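Local coordinates for DUTPase (Staphylococcus phage 11, PDB 4GV8), which hydrolyses dUTP to dUMP and pyrophosphate as a trimeric jelly-roll dUTPase, which probably helps keep uracil out of DNA, at residues Lys70-Ile75 / Asn94-Ser99; Val36-Glu41 / Tyr123-Ile128; Gly26-Ser31 / Gly131-Gln136. All coordinates share one frame; numbering follows the deposited sequence.

Interaction 1 (Lys70-Ile75 / Asn94-Ser99). With MG (magnesium ion), chain H.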
loop_
_atom_site.group_PDB
_atom_site.type_symbol
_atom_site.label_atom_id
_atom_site.label_comp_id
_atom_site.label_asym_id
_atom_site.label_seq_id
_atom_site.Cartn_x
_atom_site.Cartn_y
_atom_site.Cartn_z
ATOM N N LYS B 70 12.991 -0.618 -7.795
ATOM C CA LYS B 70 14.396 -0.876 -7.994
ATOM C C LYS B 70 15.101 -1.249 -6.704
ATOM O O LYS B 70 16.245 -1.645 -6.738
ATOM C CB LYS B 70 15.072 0.371 -8.599
ATOM C CG LYS B 70 14.766 0.696 -10.066
ATOM C CD LYS B 70 15.406 2.081 -10.427
ATOM C CE LYS B 70 15.335 2.479 -11.910
ATOM N N THR B 71 14.452 -1.125 -5.561
ATOM C CA THR B 71 15.119 -1.425 -4.312
ATOM C C THR B 71 14.218 -2.293 -3.432
ATOM O O THR B 71 13.052 -2.561 -3.749
ATOM C CB THR B 71 15.542 -0.112 -3.547
ATOM O OG1 THR B 71 14.380 0.484 -3.019
ATOM C CG2 THR B 71 16.326 0.920 -4.474
ATOM N N HIS B 72 14.754 -2.701 -2.301
ATOM C CA HIS B 72 13.956 -3.439 -1.300
ATOM C C HIS B 72 13.307 -2.569 -0.304
ATOM O O HIS B 72 12.755 -3.077 0.693
ATOM C CB HIS B 72 14.880 -4.426 -0.594
ATOM C CG HIS B 72 15.294 -5.540 -1.486
ATOM N ND1 HIS B 72 14.412 -6.471 -1.932
ATOM C CD2 HIS B 72 16.528 -5.829 -2.077
ATOM C CE1 HIS B 72 15.067 -7.345 -2.702
ATOM N NE2 HIS B 72 16.365 -6.944 -2.804
ATOM N N LEU B 73 13.406 -1.255 -0.525
ATOM C CA LEU B 73 12.871 -0.270 0.403
ATOM C C LEU B 73 11.382 -0.104 0.177
ATOM O O LEU B 73 10.964 0.400 -0.873
ATOM C CB LEU B 73 13.590 1.038 0.237
ATOM C CG LEU B 73 15.079 1.072 0.589
ATOM C CD1 LEU B 73 15.587 2.463 0.225
ATOM C CD2 LEU B 73 15.368 0.720 2.062
ATOM N N VAL B 74 10.603 -0.579 1.157
ATOM C CA VAL B 74 9.135 -0.629 1.116
ATOM C C VAL B 74 8.657 0.446 2.093
ATOM O O VAL B 74 8.927 0.399 3.296
ATOM C CB VAL B 74 8.544 -2.021 1.534
ATOM C CG1 VAL B 74 7.001 -2.037 1.499
ATOM C CG2 VAL B 74 9.100 -3.170 0.681
ATOM N N ILE B 75 7.912 1.408 1.559
ATOM C CA ILE B 75 7.258 2.412 2.316
ATOM C C ILE B 75 5.766 2.066 2.443
ATOM O O ILE B 75 5.066 1.914 1.417
ATOM C CB ILE B 75 7.431 3.840 1.680
ATOM C CG1 ILE B 75 8.942 4.222 1.653
ATOM C CG2 ILE B 75 6.506 4.876 2.372
ATOM C CD1 ILE B 75 9.296 5.413 0.769
ATOM N N ASN B 94 13.476 -2.340 5.012
ATOM C CA ASN B 94 14.265 -3.031 4.003
ATOM C C ASN B 94 13.765 -4.457 4.002
ATOM O O ASN B 94 14.060 -5.213 4.955
ATOM C CB ASN B 94 15.752 -2.931 4.346
ATOM C CG ASN B 94 16.648 -3.592 3.312
ATOM O OD1 ASN B 94 16.146 -4.282 2.448
ATOM N ND2 ASN B 94 18.004 -3.463 3.478
ATOM N N ASP B 95 12.971 -4.821 2.978
ATOM C CA ASP B 95 12.394 -6.178 2.903
ATOM C C ASP B 95 13.286 -7.238 2.171
ATOM O O ASP B 95 12.823 -8.364 1.856
ATOM C CB ASP B 95 10.973 -6.182 2.316
ATOM C CG ASP B 95 10.219 -7.391 2.752
ATOM O OD1 ASP B 95 10.545 -7.882 3.866
ATOM O OD2 ASP B 95 9.350 -7.886 2.036
ATOM N N ALA B 96 14.558 -6.898 1.924
ATOM C CA ALA B 96 15.537 -7.917 1.479
ATOM C C ALA B 96 15.718 -8.947 2.583
ATOM O O ALA B 96 15.543 -8.649 3.788
ATOM C CB ALA B 96 16.888 -7.317 1.069
ATOM N N ILE B 97 15.963 -10.189 2.151
ATOM C CA ILE B 97 16.203 -11.315 3.047
ATOM C C ILE B 97 17.644 -11.173 3.568
ATOM O O ILE B 97 18.544 -10.706 2.852
ATOM C CB ILE B 97 15.988 -12.705 2.348
ATOM C CG1 ILE B 97 14.513 -12.966 2.077
ATOM C CG2 ILE B 97 16.504 -13.852 3.217
ATOM C CD1 ILE B 97 13.620 -12.796 3.282
ATOM N N ALA B 98 17.836 -11.551 4.833
ATOM C CA ALA B 98 19.120 -11.387 5.482
ATOM C C ALA B 98 20.235 -12.198 4.747
ATOM O O ALA B 98 20.009 -13.329 4.304
ATOM C CB ALA B 98 19.007 -11.727 6.979
ATOM N N SER B 99 21.415 -11.569 4.601
ATOM C CA SER B 99 22.646 -12.159 3.973
ATOM C C SER B 99 23.384 -13.305 4.764
ATOM O O SER B 99 24.360 -13.892 4.245
ATOM C CB SER B 99 23.668 -11.020 3.688
ATOM O OG SER B 99 24.558 -10.770 4.799
HETATM MG MG MG H . 8.899 -9.931 3.325
HETATM O O HOH W 1 11.187 -10.420 2.701
HETATM O O HOH W 2 9.963 -10.540 5.502
HETATM O O HOH W 3 8.793 -12.480 3.121
#

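Interaction 2 (Val36-Glu41 / Tyr123-Ile128)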
loop_
_atom_site.group_PDB
_atom_site.type_symbol
_atom_site.label_atom_id
_atom_site.label_comp_id
_atom_site.label_asym_id
_atom_site.label_seq_id
_atom_site.Cartn_x
_atom_site.Cartn_y
_atom_site.Cartn_z
ATOM N N VAL B 36 21.536 4.007 7.880
ATOM C CA VAL B 36 21.812 2.697 7.317
ATOM C C VAL B 36 20.653 1.774 7.701
ATOM O O VAL B 36 20.210 1.774 8.837
ATOM C CB VAL B 36 23.175 2.132 7.832
ATOM C CG1 VAL B 36 23.389 0.711 7.337
ATOM C CG2 VAL B 36 24.302 3.027 7.328
ATOM N N LEU B 37 20.143 1.032 6.732
ATOM C CA LEU B 37 19.031 0.113 6.943
ATOM C C LEU B 37 19.362 -1.253 6.298
ATOM O O LEU B 37 19.414 -1.398 5.066
ATOM C CB LEU B 37 17.737 0.730 6.377
ATOM C CG LEU B 37 16.381 0.262 6.956
ATOM C CD1 LEU B 37 16.305 0.591 8.466
ATOM C CD2 LEU B 37 15.229 0.911 6.169
ATOM N N GLU B 38 19.579 -2.251 7.148
ATOM C CA GLU B 38 20.027 -3.565 6.706
ATOM C C GLU B 38 18.805 -4.469 6.473
ATOM O O GLU B 38 17.694 -4.137 6.894
ATOM C CB GLU B 38 20.983 -4.134 7.764
ATOM C CG GLU B 38 22.168 -3.204 8.047
ATOM C CD GLU B 38 23.529 -3.902 8.156
ATOM O OE1 GLU B 38 23.576 -5.152 8.187
ATOM O OE2 GLU B 38 24.563 -3.167 8.204
ATOM N N PRO B 39 18.994 -5.601 5.773
ATOM C CA PRO B 39 17.849 -6.471 5.482
ATOM C C PRO B 39 16.987 -6.767 6.694
ATOM O O PRO B 39 17.485 -7.077 7.815
ATOM C CB PRO B 39 18.490 -7.741 4.945
ATOM C CG PRO B 39 19.796 -7.281 4.355
ATOM C CD PRO B 39 20.239 -6.106 5.156
ATOM N N GLN B 40 15.693 -6.601 6.446
ATOM C CA GLN B 40 14.616 -6.855 7.374
ATOM C C GLN B 40 14.415 -5.748 8.423
ATOM O O GLN B 40 13.473 -5.843 9.199
ATOM C CB GLN B 40 14.743 -8.254 7.980
ATOM C CG GLN B 40 14.449 -9.361 6.983
ATOM C CD GLN B 40 13.108 -9.129 6.304
ATOM O OE1 GLN B 40 12.067 -9.249 6.933
ATOM N NE2 GLN B 40 13.132 -8.786 5.012
ATOM N N GLU B 41 15.261 -4.710 8.404
ATOM C CA GLU B 41 15.157 -3.560 9.363
ATOM C C GLU B 41 14.081 -2.548 9.009
ATOM O O GLU B 41 13.767 -2.344 7.839
ATOM C CB GLU B 41 16.513 -2.840 9.534
ATOM C CG GLU B 41 17.539 -3.790 10.175
ATOM C CD GLU B 41 18.839 -3.133 10.561
ATOM O OE1 GLU B 41 19.151 -2.076 9.997
ATOM O OE2 GLU B 41 19.592 -3.728 11.381
ATOM N N TYR B 123 25.517 -7.568 2.695
ATOM C CA TYR B 123 25.032 -7.351 1.345
ATOM C C TYR B 123 23.497 -7.199 1.418
ATOM O O TYR B 123 22.833 -7.967 2.122
ATOM C CB TYR B 123 25.482 -8.540 0.391
ATOM C CG TYR B 123 25.157 -8.278 -1.093
ATOM C CD1 TYR B 123 25.990 -7.472 -1.882
ATOM C CD2 TYR B 123 23.984 -8.743 -1.676
ATOM C CE1 TYR B 123 25.688 -7.184 -3.222
ATOM C CE2 TYR B 123 23.662 -8.464 -3.021
ATOM C CZ TYR B 123 24.524 -7.687 -3.795
ATOM O OH TYR B 123 24.236 -7.410 -5.125
ATOM N N GLY B 124 22.945 -6.184 0.738
ATOM C CA GLY B 124 21.493 -5.897 0.798
ATOM C C GLY B 124 21.142 -4.717 1.723
ATOM O O GLY B 124 19.969 -4.298 1.839
ATOM N N THR B 125 22.173 -4.190 2.389
ATOM C CA THR B 125 22.072 -2.992 3.214
ATOM C C THR B 125 21.989 -1.768 2.294
ATOM O O THR B 125 22.704 -1.695 1.272
ATOM C CB THR B 125 23.321 -2.863 4.163
ATOM O OG1 THR B 125 23.308 -3.919 5.117
ATOM C CG2 THR B 125 23.316 -1.514 4.880
ATOM N N TYR B 126 21.104 -0.831 2.651
ATOM C CA TYR B 126 20.943 0.489 1.990
ATOM C C TYR B 126 21.421 1.607 2.909
ATOM O O TYR B 126 21.284 1.519 4.145
ATOM C CB TYR B 126 19.464 0.768 1.634
ATOM C CG TYR B 126 19.014 -0.076 0.465
ATOM C CD1 TYR B 126 19.032 0.438 -0.828
ATOM C CD2 TYR B 126 18.647 -1.353 0.654
ATOM C CE1 TYR B 126 18.651 -0.310 -1.903
ATOM C CE2 TYR B 126 18.289 -2.158 -0.405
ATOM C CZ TYR B 126 18.304 -1.639 -1.689
ATOM O OH TYR B 126 17.908 -2.419 -2.731
ATOM N N GLN B 127 22.003 2.652 2.318
ATOM C CA GLN B 127 22.156 3.901 3.045
ATOM C C GLN B 127 21.247 4.997 2.417
ATOM O O GLN B 127 21.308 5.307 1.218
ATOM C CB GLN B 127 23.602 4.367 3.120
ATOM C CG GLN B 127 23.758 5.547 4.099
ATOM C CD GLN B 127 25.192 5.834 4.336
ATOM O OE1 GLN B 127 25.914 4.957 4.789
ATOM N NE2 GLN B 127 25.647 7.038 3.952
ATOM N N ILE B 128 20.320 5.456 3.236
ATOM C CA ILE B 128 19.440 6.570 2.917
ATOM C C ILE B 128 20.218 7.793 3.442
ATOM O O ILE B 128 20.730 7.808 4.577
ATOM C CB ILE B 128 18.088 6.437 3.677
ATOM C CG1 ILE B 128 17.324 5.214 3.166
ATOM C CG2 ILE B 128 17.250 7.719 3.618
ATOM C CD1 ILE B 128 16.461 4.592 4.229
#

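Interaction 3 (Gly26-Ser31 / Gly131-Gln136). With DUP (2'-deoxyuridine 5'-alpha,beta-imido-triphosphate), chain L.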
loop_
_atom_site.group_PDB
_atom_site.type_symbol
_atom_site.label_atom_id
_atom_site.label_comp_id
_atom_site.label_asym_id
_atom_site.label_seq_id
_atom_site.Cartn_x
_atom_site.Cartn_y
_atom_site.Cartn_z
ATOM N N GLY B 26 1.875 14.263 -7.035
ATOM C CA GLY B 26 2.624 14.322 -5.793
ATOM C C GLY B 26 3.681 15.424 -5.707
ATOM O O GLY B 26 4.321 15.812 -6.726
ATOM N N TYR B 27 3.852 15.876 -4.460
ATOM C CA TYR B 27 5.016 16.657 -4.015
ATOM C C TYR B 27 6.036 15.650 -3.468
ATOM O O TYR B 27 5.753 14.866 -2.548
ATOM C CB TYR B 27 4.658 17.677 -2.934
ATOM C CG TYR B 27 3.466 18.515 -3.291
ATOM C CD1 TYR B 27 3.642 19.812 -3.737
ATOM C CD2 TYR B 27 2.171 17.998 -3.223
ATOM C CE1 TYR B 27 2.576 20.586 -4.083
ATOM C CE2 TYR B 27 1.076 18.767 -3.584
ATOM C CZ TYR B 27 1.288 20.077 -3.980
ATOM O OH TYR B 27 0.239 20.862 -4.362
ATOM N N ASP B 28 7.204 15.646 -4.097
ATOM C CA ASP B 28 8.303 14.826 -3.673
ATOM C C ASP B 28 8.834 15.313 -2.345
ATOM O O ASP B 28 8.915 16.495 -2.064
ATOM C CB ASP B 28 9.370 14.766 -4.749
ATOM C CG ASP B 28 8.946 13.909 -5.938
ATOM O OD1 ASP B 28 8.318 12.823 -5.746
ATOM O OD2 ASP B 28 9.284 14.301 -7.061
ATOM N N ILE B 29 9.126 14.337 -1.506
ATOM C CA ILE B 29 9.455 14.542 -0.118
ATOM C C ILE B 29 10.877 14.002 0.086
ATOM O O ILE B 29 11.208 12.908 -0.409
ATOM C CB ILE B 29 8.480 13.773 0.803
ATOM C CG1 ILE B 29 7.052 14.276 0.654
ATOM C CG2 ILE B 29 8.910 13.907 2.242
ATOM C CD1 ILE B 29 6.810 15.605 1.382
ATOM N N PHE B 30 11.673 14.754 0.868
ATOM C CA PHE B 30 13.099 14.482 1.064
ATOM C C PHE B 30 13.412 14.046 2.475
ATOM O O PHE B 30 12.819 14.527 3.427
ATOM C CB PHE B 30 13.963 15.703 0.685
ATOM C CG PHE B 30 13.699 16.234 -0.692
ATOM C CD1 PHE B 30 14.485 15.853 -1.755
ATOM C CD2 PHE B 30 12.656 17.128 -0.912
ATOM C CE1 PHE B 30 14.240 16.320 -3.018
ATOM C CE2 PHE B 30 12.386 17.592 -2.189
ATOM C CZ PHE B 30 13.170 17.186 -3.243
ATOM N N SER B 31 14.376 13.134 2.594
ATOM C CA SER B 31 14.860 12.700 3.888
ATOM C C SER B 31 15.641 13.837 4.592
ATOM O O SER B 31 16.441 14.505 3.969
ATOM C CB SER B 31 15.768 11.469 3.743
ATOM O OG SER B 31 16.188 11.022 5.014
ATOM N N GLY B 131 18.639 14.315 2.259
ATOM C CA GLY B 131 18.489 14.946 0.921
ATOM C C GLY B 131 17.874 14.013 -0.123
ATOM O O GLY B 131 17.429 14.459 -1.186
ATOM N N ASP B 132 17.873 12.710 0.169
ATOM C CA ASP B 132 17.257 11.730 -0.755
ATOM C C ASP B 132 15.781 12.011 -0.967
ATOM O O ASP B 132 15.036 12.258 -0.002
ATOM C CB ASP B 132 17.409 10.269 -0.265
ATOM C CG ASP B 132 18.814 9.724 -0.450
ATOM O OD1 ASP B 132 19.599 10.345 -1.182
ATOM O OD2 ASP B 132 19.141 8.670 0.145
ATOM N N LYS B 133 15.386 11.990 -2.234
ATOM C CA LYS B 133 13.977 12.131 -2.669
ATOM C C LYS B 133 13.307 10.730 -2.553
ATOM O O LYS B 133 13.288 9.922 -3.492
ATOM C CB LYS B 133 13.924 12.658 -4.089
ATOM C CG LYS B 133 12.555 13.198 -4.484
ATOM C CD LYS B 133 12.457 13.454 -5.974
ATOM C CE LYS B 133 13.063 14.775 -6.364
ATOM N NZ LYS B 133 13.254 14.741 -7.849
ATOM N N LEU B 134 12.861 10.444 -1.329
ATOM C CA LEU B 134 12.541 9.103 -0.866
ATOM C C LEU B 134 11.052 8.705 -1.017
ATOM O O LEU B 134 10.731 7.526 -1.156
ATOM C CB LEU B 134 12.944 9.002 0.619
ATOM C CG LEU B 134 12.721 7.670 1.324
ATOM C CD1 LEU B 134 13.470 6.570 0.589
ATOM C CD2 LEU B 134 13.097 7.679 2.811
ATOM N N ALA B 135 10.161 9.682 -0.932
ATOM C CA ALA B 135 8.679 9.476 -1.016
ATOM C C ALA B 135 8.015 10.658 -1.701
ATOM O O ALA B 135 8.682 11.624 -2.119
ATOM C CB ALA B 135 8.063 9.274 0.386
ATOM N N GLN B 136 6.691 10.587 -1.815
ATOM C CA GLN B 136 5.864 11.688 -2.329
ATOM C C GLN B 136 4.574 11.791 -1.553
ATOM O O GLN B 136 4.161 10.863 -0.869
ATOM C CB GLN B 136 5.582 11.595 -3.828
ATOM C CG GLN B 136 4.708 10.418 -4.231
ATOM C CD GLN B 136 4.729 10.137 -5.725
ATOM O OE1 GLN B 136 4.839 8.976 -6.175
ATOM N NE2 GLN B 136 4.642 11.180 -6.491
HETATM O O4 DUP L . 3.450 1.208 -10.339
HETATM C C4 DUP L . 3.587 2.211 -11.217
HETATM C C5 DUP L . 3.904 3.497 -10.796
HETATM C C6 DUP L . 4.058 4.526 -11.739
HETATM N N3 DUP L . 3.421 1.984 -12.527
HETATM C C2 DUP L . 3.606 2.998 -13.441
HETATM O O2 DUP L . 3.427 2.711 -14.761
HETATM N N1 DUP L . 3.943 4.259 -13.054
HETATM C "C1'" DUP L . 4.151 5.340 -14.037
HETATM C "C2'" DUP L . 3.001 6.322 -13.987
HETATM C "C3'" DUP L . 3.559 7.521 -13.239
HETATM O "O3'" DUP L . 2.919 8.713 -13.708
HETATM O "O4'" DUP L . 5.379 6.029 -13.698
HETATM C "C4'" DUP L . 5.088 7.436 -13.475
HETATM C "C5'" DUP L . 5.956 7.983 -12.346
HETATM O "O5'" DUP L . 5.509 7.597 -11.030
HETATM P PA DUP L . 6.369 8.126 -9.758
HETATM O O1A DUP L . 5.859 7.298 -8.598
HETATM O O2A DUP L . 6.374 9.614 -9.637
HETATM N N3A DUP L . 7.912 7.558 -10.140
HETATM P PB DUP L . 9.392 8.353 -9.943
HETATM O O1B DUP L . 9.135 9.517 -8.993
HETATM O O2B DUP L . 10.420 7.322 -9.500
HETATM O O3B DUP L . 9.748 8.928 -11.440
HETATM P PG DUP L . 9.386 10.364 -12.195
HETATM O O2G DUP L . 8.385 11.179 -11.363
HETATM O O1G DUP L . 10.755 10.903 -12.089
HETATM O O3G DUP L . 8.920 9.870 -13.530
#

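Interaction 1 (Lys70-Ile75 / Asn94-Ser99)
H72 and L73 meet N94, D95 and A96 where the antiparallel strands 73-80 and 89-94 of the dUTPase jelly roll stop pairing. L73 and N94 form a non-hydrogen-bonded pair, with both side chains on the face that Y126 packs against. Next to them, D95 N donates to H72 O over 2.9 Å in a nearly straight bond (166°). T71 OG1 accepts from L73 N in an ST turn, and N94 OD1 from A96 N (3.1 Å) in an Asx turn, while the amide nitrogen of N94 binds G124 O. The Asx turn brings the small A96 against the imidazole, which H72 holds there with CG anti to the carbonyl carbon (chi1 -70°). A96 CB lies 3.6 Å from the centre of the H72 ring, over one face and displaced toward CG and CD2, a CH-pi contact. Beside this, V74 CG2 runs alongside D95 CB at 3.9 Å. The charged end of D95 belongs to the trimer, since its OD2 binds magnesium (2.5 Å) together with D95 of both other subunits. K93 of the same chain and K93 of the second subunit probably offset the gathered negative charge. Water 1, 2.4 Å from the magnesium, lies 2.8 Å from D95 O and probably donates to it.

Interaction 2 (Val36-Glu41 / Tyr123-Ile128)
A short antiparallel ribbon, strands 35-37 and 126-128, pairs L37 with Y126 and runs out into a type II turn from E38 to E41. The hydrogen-bonded pair is closed from both ends: L37 N donates to Y126 O at 2.9 Å (171°), and Y126 N to L37 O at 3.0 Å. The second donor stands 35° above the carbonyl plane of L37, and that oxygen also accepts from the amide of N94, so two bonds grip it. V36 and Q127 are the neighbouring non-hydrogen-bonded pair, V36 CG2 resting on the side-chain amide oxygen of Q127, whose amide nitrogen binds N129.

Beta-branched V36 suits its extended strand, and T125, just before the other strand, is still extended. T125 CG2, anti to its own N, meets V36 CG1 at only 3.3 Å, a tight methyl contact. The same torsion leaves T125 OG1 beside the backbone N and against the E38 carboxylate, 3.3 Å from OE1 but at a poor angle; the hydroxyl is bonded instead to Q122 O. P39 supplies the fixed phi of the turn's second position, and its ring packs on the backbone of G124, where phi of 102° fits a residue without a side chain. E38 and E41 are joined twice: E41 N donates to E38 O, and E41 OE1 takes the N-H of E38 at 2.9 Å from above the carboxylate plane. On the face of L37 and Y126 the ribbon turns toward the core, the tyrosine hydroxyl bonding H72 N. Near the strand end, L37 CD2 touches I128 CD1 at 4.3 Å.

Interaction 3 (Gly26-Ser31 / Gly131-Gln136)
I29 and A135 lie at the centre of the backbone pairing between strands 26-30 and 133-141. I29 N donates to A135 O at 2.8 Å, the donor standing well above the carbonyl plane. In return I29 O receives two N-H groups, L134 N at 3.1 Å and, weakly, A135 N at 3.4 Å. L134 and A135 thus both face I29 in a classic beta bulge, which shifts the register so that F30 pairs with K133. Beyond it S31 N binds D132 O and G131 N binds S31 O, both at 2.8 Å. The positive phi of G131 suits glycine at this turn.

These are neighbouring strands of the large jelly-roll sheet, and I29, L134 and A135 pack on I90 of strand 89-94 across its interior. On the face carrying D28, F30, K133 and Q136, the anti chi1 (-164°) and extended chi2 of K133 lay its CG and CD along the F30 ring and beside D28, CD 3.5 Å from OD2. The bend at chi3 turns CE and NZ, and NZ stays 4.1 Å from D28 OD2, too long for a salt bridge. G131 O lies at the edge of the F30 ring, and R15 makes a cation-pi contact with that ring. Q136, side by side with D28, extends to the alpha-phosphate of the bound nucleotide analogue, whose pocket it shares with N20, R64, S65 and G66.

Overall arrangement
All three contacts are buried, interaction 3 deepest: from contact centre to chain centre it is about 7 Å, against about 14 Å for interaction 1 and 16 Å for interaction 2. Interaction 3 pairs two strands of the large sheet, interaction 1 lies where two others end, and interaction 2 is a separate two-stranded ribbon. N94 is the joint between interactions 1 and 2, its O meeting Q40 N. I128 of interaction 2 packs on S31 and L134 of interaction 3, and I75 of interaction 1 on L134 and A135. Interaction 3 combines five backbone bonds, one weak, with side-chain packing; interaction 1 reaches the shared metal; interaction 2 joins two backbone bonds to a turn and close side-chain packing.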